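PDB 3MOI: probable dehydrogenase from Bordetella bronchiseptica, which is probably an NAD(P)-dependent oxidoreductase of the GFO/IDH/MocA family, acting on a substrate that is not established. Local coordinates for residues Ser141-Asn152 with Phe300-Ala310. Numbering follows the deposited sequence.
Sequences SVGRVSMLNCFN and FGVMLVTCEHA
The pairs L148–V305, N149–L304 and C150–M303 lie at the heart of an antiparallel strand pairing, in which strands 145-152 and 302-307 run side by side in the middle of the large mixed sheet. F151 and V302, like N149 and L304, exchange two backbone hydrogen bonds each; L304 N to N149 O is 2.8 Å. The ladder slips by one residue where S146 and M147 both face T306, a classic beta bulge: S146 N reaches T306 O at 3.0 Å, and T306 N returns to M147 O at 2.9 Å. Beyond it E308 grips R144 twice. Its backbone N donates to R144 O, while OE1 takes R144 N at 2.7 Å, from above the carboxylate plane.

On one face, C150 SG rests against M303 CG (3.8 Å), and L148 and M303 meet helix 179-190. The opposite face carries M147, N149, F151, V302, L304 and T306. F151 holds CG between its backbone N and carbonyl carbon (chi1 57°), bringing CE1 and CZ against the V302 methyls. This face meets the second subunit, where N149 ND2 hydrogen-bonds to Y153 OH of that chain and the two F151 rings meet.

At the far end N152 ND2 sits 3.0 Å above the centre of the F300 ring, with the amide nearly upright on it (82° between planes); H181 meets the same ring edge-to-face. A sheet backed by helices on one side and joined to a partner subunit by the other is characteristic of the GFO/IDH/MocA C-terminal domain.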
ATOM      1  N   SER A 141      12.703 -20.203   6.038  1.00 43.57           N
ATOM      2  CA  SER A 141      11.941 -21.169   5.229  1.00 44.27           C
ATOM      3  C   SER A 141      11.150 -20.434   4.211  1.00 43.31           C
ATOM      4  O   SER A 141      11.012 -20.851   3.083  1.00 43.61           O
ATOM      5  CB  SER A 141      10.987 -22.024   6.067  1.00 44.23           C
ATOM      6  OG  SER A 141      11.716 -23.035   6.723  1.00 45.09           O
ATOM      7  N   VAL A 142      10.664 -19.301   4.660  1.00 42.53           N
ATOM      8  CA  VAL A 142       9.860 -18.395   3.880  1.00 41.38           C
ATOM      9  C   VAL A 142      10.632 -17.779   2.727  1.00 40.73           C
ATOM     10  O   VAL A 142      10.019 -17.234   1.830  1.00 39.63           O
ATOM     11  CB  VAL A 142       9.324 -17.345   4.878  1.00 42.34           C
ATOM     12  CG1 VAL A 142       9.579 -15.924   4.444  1.00 42.07           C
ATOM     13  CG2 VAL A 142       7.899 -17.693   5.292  1.00 40.22           C
ATOM     14  N   GLY A 143      11.968 -17.879   2.757  1.00 41.14           N
ATOM     15  CA  GLY A 143      12.885 -17.353   1.708  1.00 41.23           C
ATOM     16  C   GLY A 143      13.210 -15.865   1.919  1.00 41.77           C
ATOM     17  O   GLY A 143      12.790 -15.304   2.906  1.00 40.67           O
ATOM     18  N   ARG A 144      13.928 -15.234   0.979  1.00 42.59           N
ATOM     19  CA  ARG A 144      14.256 -13.794   1.043  1.00 43.64           C
ATOM     20  C   ARG A 144      13.089 -12.812   0.909  1.00 42.00           C
ATOM     21  O   ARG A 144      12.154 -13.019   0.109  1.00 41.94           O
ATOM     22  CB  ARG A 144      15.245 -13.404  -0.043  1.00 45.07           C
ATOM     23  CG  ARG A 144      16.615 -14.090   0.094  1.00 54.19           C
ATOM     24  CD  ARG A 144      17.767 -13.025  -0.016  1.00 64.73           C
ATOM     25  NE  ARG A 144      18.966 -13.509  -0.730  1.00 71.79           N
ATOM     26  CZ  ARG A 144      19.881 -12.709  -1.296  1.00 76.14           C
ATOM     27  NH1 ARG A 144      19.759 -11.369  -1.236  1.00 76.84           N
ATOM     28  NH2 ARG A 144      20.934 -13.248  -1.914  1.00 76.75           N
ATOM     29  N   VAL A 145      13.159 -11.724   1.676  1.00 39.74           N
ATOM     30  CA  VAL A 145      12.255 -10.629   1.493  1.00 37.67           C
ATOM     31  C   VAL A 145      12.550  -9.968   0.168  1.00 36.48           C
ATOM     32  O   VAL A 145      13.689  -9.660  -0.115  1.00 36.05           O
ATOM     33  CB  VAL A 145      12.416  -9.579   2.556  1.00 38.00           C
ATOM     34  CG1 VAL A 145      11.461  -8.377   2.270  1.00 36.90           C
ATOM     35  CG2 VAL A 145      12.161 -10.188   3.931  1.00 36.41           C
ATOM     36  N   SER A 146      11.504  -9.768  -0.639  1.00 35.30           N
ATOM     37  CA  SER A 146      11.599  -9.000  -1.877  1.00 34.26           C
ATOM     38  C   SER A 146      11.112  -7.569  -1.680  1.00 32.50           C
ATOM     39  O   SER A 146      11.699  -6.639  -2.198  1.00 32.89           O
ATOM     40  CB  SER A 146      10.803  -9.656  -3.011  1.00 34.09           C
ATOM     41  OG  SER A 146      10.943  -8.894  -4.223  1.00 36.03           O
ATOM     42  N   MET A 147      10.052  -7.400  -0.922  1.00 30.77           N
ATOM     43  CA  MET A 147       9.436  -6.109  -0.780  1.00 30.48           C
ATOM     44  C   MET A 147       8.522  -6.124   0.417  1.00 30.56           C
ATOM     45  O   MET A 147       8.054  -7.146   0.765  1.00 30.66           O
ATOM     46  CB  MET A 147       8.694  -5.682  -2.061  1.00 30.11           C
ATOM     47  CG  MET A 147       7.299  -6.340  -2.394  1.00 28.91           C
ATOM     48  SD  MET A 147       6.501  -5.675  -3.889  1.00 20.02           S
ATOM     49  CE  MET A 147       5.154  -6.835  -3.853  1.00 26.12           C
ATOM     50  N   LEU A 148       8.334  -4.998   1.085  1.00 31.42           N
ATOM     51  CA  LEU A 148       7.338  -4.866   2.134  1.00 32.03           C
ATOM     52  C   LEU A 148       6.319  -3.825   1.753  1.00 32.43           C
ATOM     53  O   LEU A 148       6.649  -2.874   1.077  1.00 31.88           O
ATOM     54  CB  LEU A 148       7.985  -4.355   3.412  1.00 33.12           C
ATOM     55  CG  LEU A 148       8.738  -5.342   4.296  1.00 33.60           C
ATOM     56  CD1 LEU A 148      10.141  -5.460   3.728  1.00 36.37           C
ATOM     57  CD2 LEU A 148       8.729  -4.824   5.661  1.00 30.53           C
ATOM     58  N   ASN A 149       5.103  -3.953   2.265  1.00 33.44           N
ATOM     59  CA  ASN A 149       4.084  -2.920   2.068  1.00 34.13           C
ATOM     60  C   ASN A 149       3.426  -2.569   3.383  1.00 34.28           C
ATOM     61  O   ASN A 149       2.806  -3.387   3.967  1.00 35.44           O
ATOM     62  CB  ASN A 149       3.074  -3.470   1.074  1.00 34.78           C
ATOM     63  CG  ASN A 149       2.041  -2.447   0.632  1.00 36.53           C
ATOM     64  OD1 ASN A 149       2.167  -1.259   0.902  1.00 39.47           O
ATOM     65  ND2 ASN A 149       1.015  -2.913  -0.082  1.00 35.15           N
ATOM     66  N   CYS A 150       3.597  -1.368   3.890  1.00 34.80           N
ATOM     67  CA  CYS A 150       2.996  -0.982   5.155  1.00 35.61           C
ATOM     68  C   CYS A 150       2.105   0.197   4.909  1.00 33.94           C
ATOM     69  O   CYS A 150       2.571   1.156   4.308  1.00 34.27           O
ATOM     70  CB  CYS A 150       4.100  -0.532   6.158  1.00 35.86           C
ATOM     71  SG  CYS A 150       5.388  -1.807   6.292  1.00 45.51           S
ATOM     72  N   PHE A 151       0.892   0.200   5.456  1.00 31.89           N
ATOM     73  CA  PHE A 151       0.104   1.430   5.455  1.00 31.79           C
ATOM     74  C   PHE A 151      -0.715   1.535   6.724  1.00 31.72           C
ATOM     75  O   PHE A 151      -0.963   0.548   7.386  1.00 33.16           O
ATOM     76  CB  PHE A 151      -0.780   1.563   4.192  1.00 31.21           C
ATOM     77  CG  PHE A 151      -1.718   0.411   4.004  1.00 30.81           C
ATOM     78  CD1 PHE A 151      -1.286  -0.760   3.390  1.00 29.47           C
ATOM     79  CD2 PHE A 151      -3.015   0.457   4.529  1.00 32.06           C
ATOM     80  CE1 PHE A 151      -2.112  -1.843   3.263  1.00 31.71           C
ATOM     81  CE2 PHE A 151      -3.866  -0.641   4.426  1.00 32.13           C
ATOM     82  CZ  PHE A 151      -3.423  -1.795   3.784  1.00 32.78           C
ATOM     83  N   ASN A 152      -1.096   2.753   7.086  1.00 31.17           N
ATOM     84  CA  ASN A 152      -1.875   3.014   8.279  1.00 30.50           C
ATOM     85  C   ASN A 152      -2.637   4.257   7.944  1.00 30.70           C
ATOM     86  O   ASN A 152      -2.023   5.221   7.610  1.00 32.63           O
ATOM     87  CB  ASN A 152      -0.954   3.260   9.452  1.00 29.26           C
ATOM     88  CG  ASN A 152      -1.647   3.046  10.816  1.00 30.31           C
ATOM     89  OD1 ASN A 152      -2.835   2.782  10.866  1.00 28.19           O
ATOM     90  ND2 ASN A 152      -0.883   3.183  11.929  1.00 25.04           N
ATOM     91  N   PHE A 300       0.425  -1.854  13.847  1.00 36.34           N
ATOM     92  CA  PHE A 300       0.406  -0.471  13.352  1.00 36.66           C
ATOM     93  C   PHE A 300       0.026  -0.443  11.881  1.00 36.42           C
ATOM     94  O   PHE A 300       0.852  -0.668  10.986  1.00 37.39           O
ATOM     95  CB  PHE A 300       1.773   0.183  13.580  1.00 36.51           C
ATOM     96  CG  PHE A 300       1.752   1.665  13.464  1.00 36.11           C
ATOM     97  CD1 PHE A 300       1.171   2.422  14.438  1.00 34.18           C
ATOM     98  CD2 PHE A 300       2.364   2.299  12.395  1.00 38.85           C
ATOM     99  CE1 PHE A 300       1.148   3.801  14.373  1.00 36.84           C
ATOM    100  CE2 PHE A 300       2.341   3.684  12.290  1.00 42.09           C
ATOM    101  CZ  PHE A 300       1.714   4.448  13.300  1.00 42.06           C
ATOM    102  N   GLY A 301      -1.233  -0.183  11.617  1.00 36.57           N
ATOM    103  CA  GLY A 301      -1.766  -0.348  10.255  1.00 35.75           C
ATOM    104  C   GLY A 301      -1.529  -1.792   9.860  1.00 34.92           C
ATOM    105  O   GLY A 301      -1.389  -2.686  10.727  1.00 34.91           O
ATOM    106  N   VAL A 302      -1.425  -2.017   8.562  1.00 33.72           N
ATOM    107  CA  VAL A 302      -1.114  -3.323   8.083  1.00 33.45           C
ATOM    108  C   VAL A 302       0.248  -3.378   7.471  1.00 33.63           C
ATOM    109  O   VAL A 302       0.753  -2.407   6.980  1.00 34.53           O
ATOM    110  CB  VAL A 302      -2.168  -3.891   7.099  1.00 33.83           C
ATOM    111  CG1 VAL A 302      -3.567  -3.176   7.235  1.00 32.11           C
ATOM    112  CG2 VAL A 302      -1.619  -4.002   5.735  1.00 33.04           C
ATOM    113  N   MET A 303       0.849  -4.550   7.509  1.00 34.61           N
ATOM    114  CA  MET A 303       2.210  -4.725   7.117  1.00 34.98           C
ATOM    115  C   MET A 303       2.293  -6.047   6.382  1.00 34.94           C
ATOM    116  O   MET A 303       2.167  -7.086   7.013  1.00 35.62           O
ATOM    117  CB  MET A 303       3.088  -4.709   8.377  1.00 35.48           C
ATOM    118  CG  MET A 303       3.233  -3.270   9.032  1.00 37.69           C
ATOM    119  SD  MET A 303       4.424  -3.051  10.426  1.00 34.95           S
ATOM    120  CE  MET A 303       5.279  -4.526  10.229  1.00 32.13           C
ATOM    121  N   LEU A 304       2.480  -5.988   5.060  1.00 34.46           N
ATOM    122  CA  LEU A 304       2.520  -7.146   4.170  1.00 35.01           C
ATOM    123  C   LEU A 304       3.927  -7.444   3.618  1.00 34.57           C
ATOM    124  O   LEU A 304       4.460  -6.694   2.802  1.00 34.74           O
ATOM    125  CB  LEU A 304       1.532  -6.913   2.975  1.00 35.86           C
ATOM    126  CG  LEU A 304       0.017  -6.860   3.326  1.00 35.41           C
ATOM    127  CD1 LEU A 304      -0.859  -5.994   2.444  1.00 30.42           C
ATOM    128  CD2 LEU A 304      -0.524  -8.272   3.341  1.00 36.79           C
ATOM    129  N   VAL A 305       4.527  -8.550   4.036  1.00 34.11           N
ATOM    130  CA  VAL A 305       5.939  -8.788   3.715  1.00 32.90           C
ATOM    131  C   VAL A 305       5.959  -9.809   2.652  1.00 33.77           C
ATOM    132  O   VAL A 305       5.535 -10.908   2.903  1.00 34.99           O
ATOM    133  CB  VAL A 305       6.667  -9.347   4.926  1.00 31.85           C
ATOM    134  CG1 VAL A 305       8.118  -9.629   4.630  1.00 25.03           C
ATOM    135  CG2 VAL A 305       6.449  -8.420   6.077  1.00 31.00           C
ATOM    136  N   THR A 306       6.427  -9.502   1.461  1.00 33.65           N
ATOM    137  CA  THR A 306       6.340 -10.524   0.486  1.00 34.03           C
ATOM    138  C   THR A 306       7.708 -11.180   0.255  1.00 35.56           C
ATOM    139  O   THR A 306       8.688 -10.567  -0.182  1.00 35.47           O
ATOM    140  CB  THR A 306       5.477 -10.090  -0.802  1.00 34.19           C
ATOM    141  OG1 THR A 306       6.225 -10.164  -2.003  1.00 35.48           O
ATOM    142  CG2 THR A 306       4.825  -8.836  -0.653  1.00 30.18           C
ATOM    143  N   CYS A 307       7.783 -12.449   0.645  1.00 37.05           N
ATOM    144  CA  CYS A 307       8.984 -13.232   0.468  1.00 37.43           C
ATOM    145  C   CYS A 307       8.861 -14.219  -0.677  1.00 38.50           C
ATOM    146  O   CYS A 307       7.811 -14.375  -1.233  1.00 39.17           O
ATOM    147  CB  CYS A 307       9.320 -13.946   1.748  1.00 37.34           C
ATOM    148  SG  CYS A 307       9.092 -12.942   3.212  1.00 34.56           S
ATOM    149  N   GLU A 308       9.976 -14.852  -1.034  1.00 40.33           N
ATOM    150  CA  GLU A 308      10.022 -15.866  -2.084  1.00 41.66           C
ATOM    151  C   GLU A 308       8.940 -16.952  -1.881  1.00 41.02           C
ATOM    152  O   GLU A 308       8.265 -17.319  -2.806  1.00 40.14           O
ATOM    153  CB  GLU A 308      11.391 -16.571  -2.112  1.00 42.67           C
ATOM    154  CG  GLU A 308      12.538 -15.830  -2.797  1.00 45.79           C
ATOM    155  CD  GLU A 308      13.976 -16.341  -2.397  1.00 49.64           C
ATOM    156  OE1 GLU A 308      14.235 -16.825  -1.239  1.00 46.59           O
ATOM    157  OE2 GLU A 308      14.851 -16.209  -3.293  1.00 52.98           O
ATOM    158  N   HIS A 309       8.782 -17.465  -0.670  1.00 40.31           N
ATOM    159  CA  HIS A 309       7.884 -18.614  -0.499  1.00 40.36           C
ATOM    160  C   HIS A 309       6.602 -18.278   0.274  1.00 39.89           C
ATOM    161  O   HIS A 309       5.811 -19.165   0.567  1.00 40.42           O
ATOM    162  CB  HIS A 309       8.652 -19.837   0.085  1.00 40.38           C
ATOM    163  CG  HIS A 309       9.771 -20.321  -0.808  1.00 40.77           C
ATOM    164  ND1 HIS A 309      11.075 -20.453  -0.377  1.00 42.47           N
ATOM    165  CD2 HIS A 309       9.781 -20.636  -2.124  1.00 40.59           C
ATOM    166  CE1 HIS A 309      11.834 -20.845  -1.385  1.00 41.49           C
ATOM    167  NE2 HIS A 309      11.070 -20.966  -2.454  1.00 41.14           N
ATOM    168  N   ALA A 310       6.331 -16.994   0.491  1.00 39.05           N
ATOM    169  CA  ALA A 310       5.155 -16.612   1.248  1.00 38.77           C
ATOM    170  C   ALA A 310       4.961 -15.107   1.304  1.00 38.63           C
ATOM    171  O   ALA A 310       5.929 -14.376   1.138  1.00 39.01           O
ATOM    172  CB  ALA A 310       5.280 -17.145   2.685  1.00 38.69           C
TER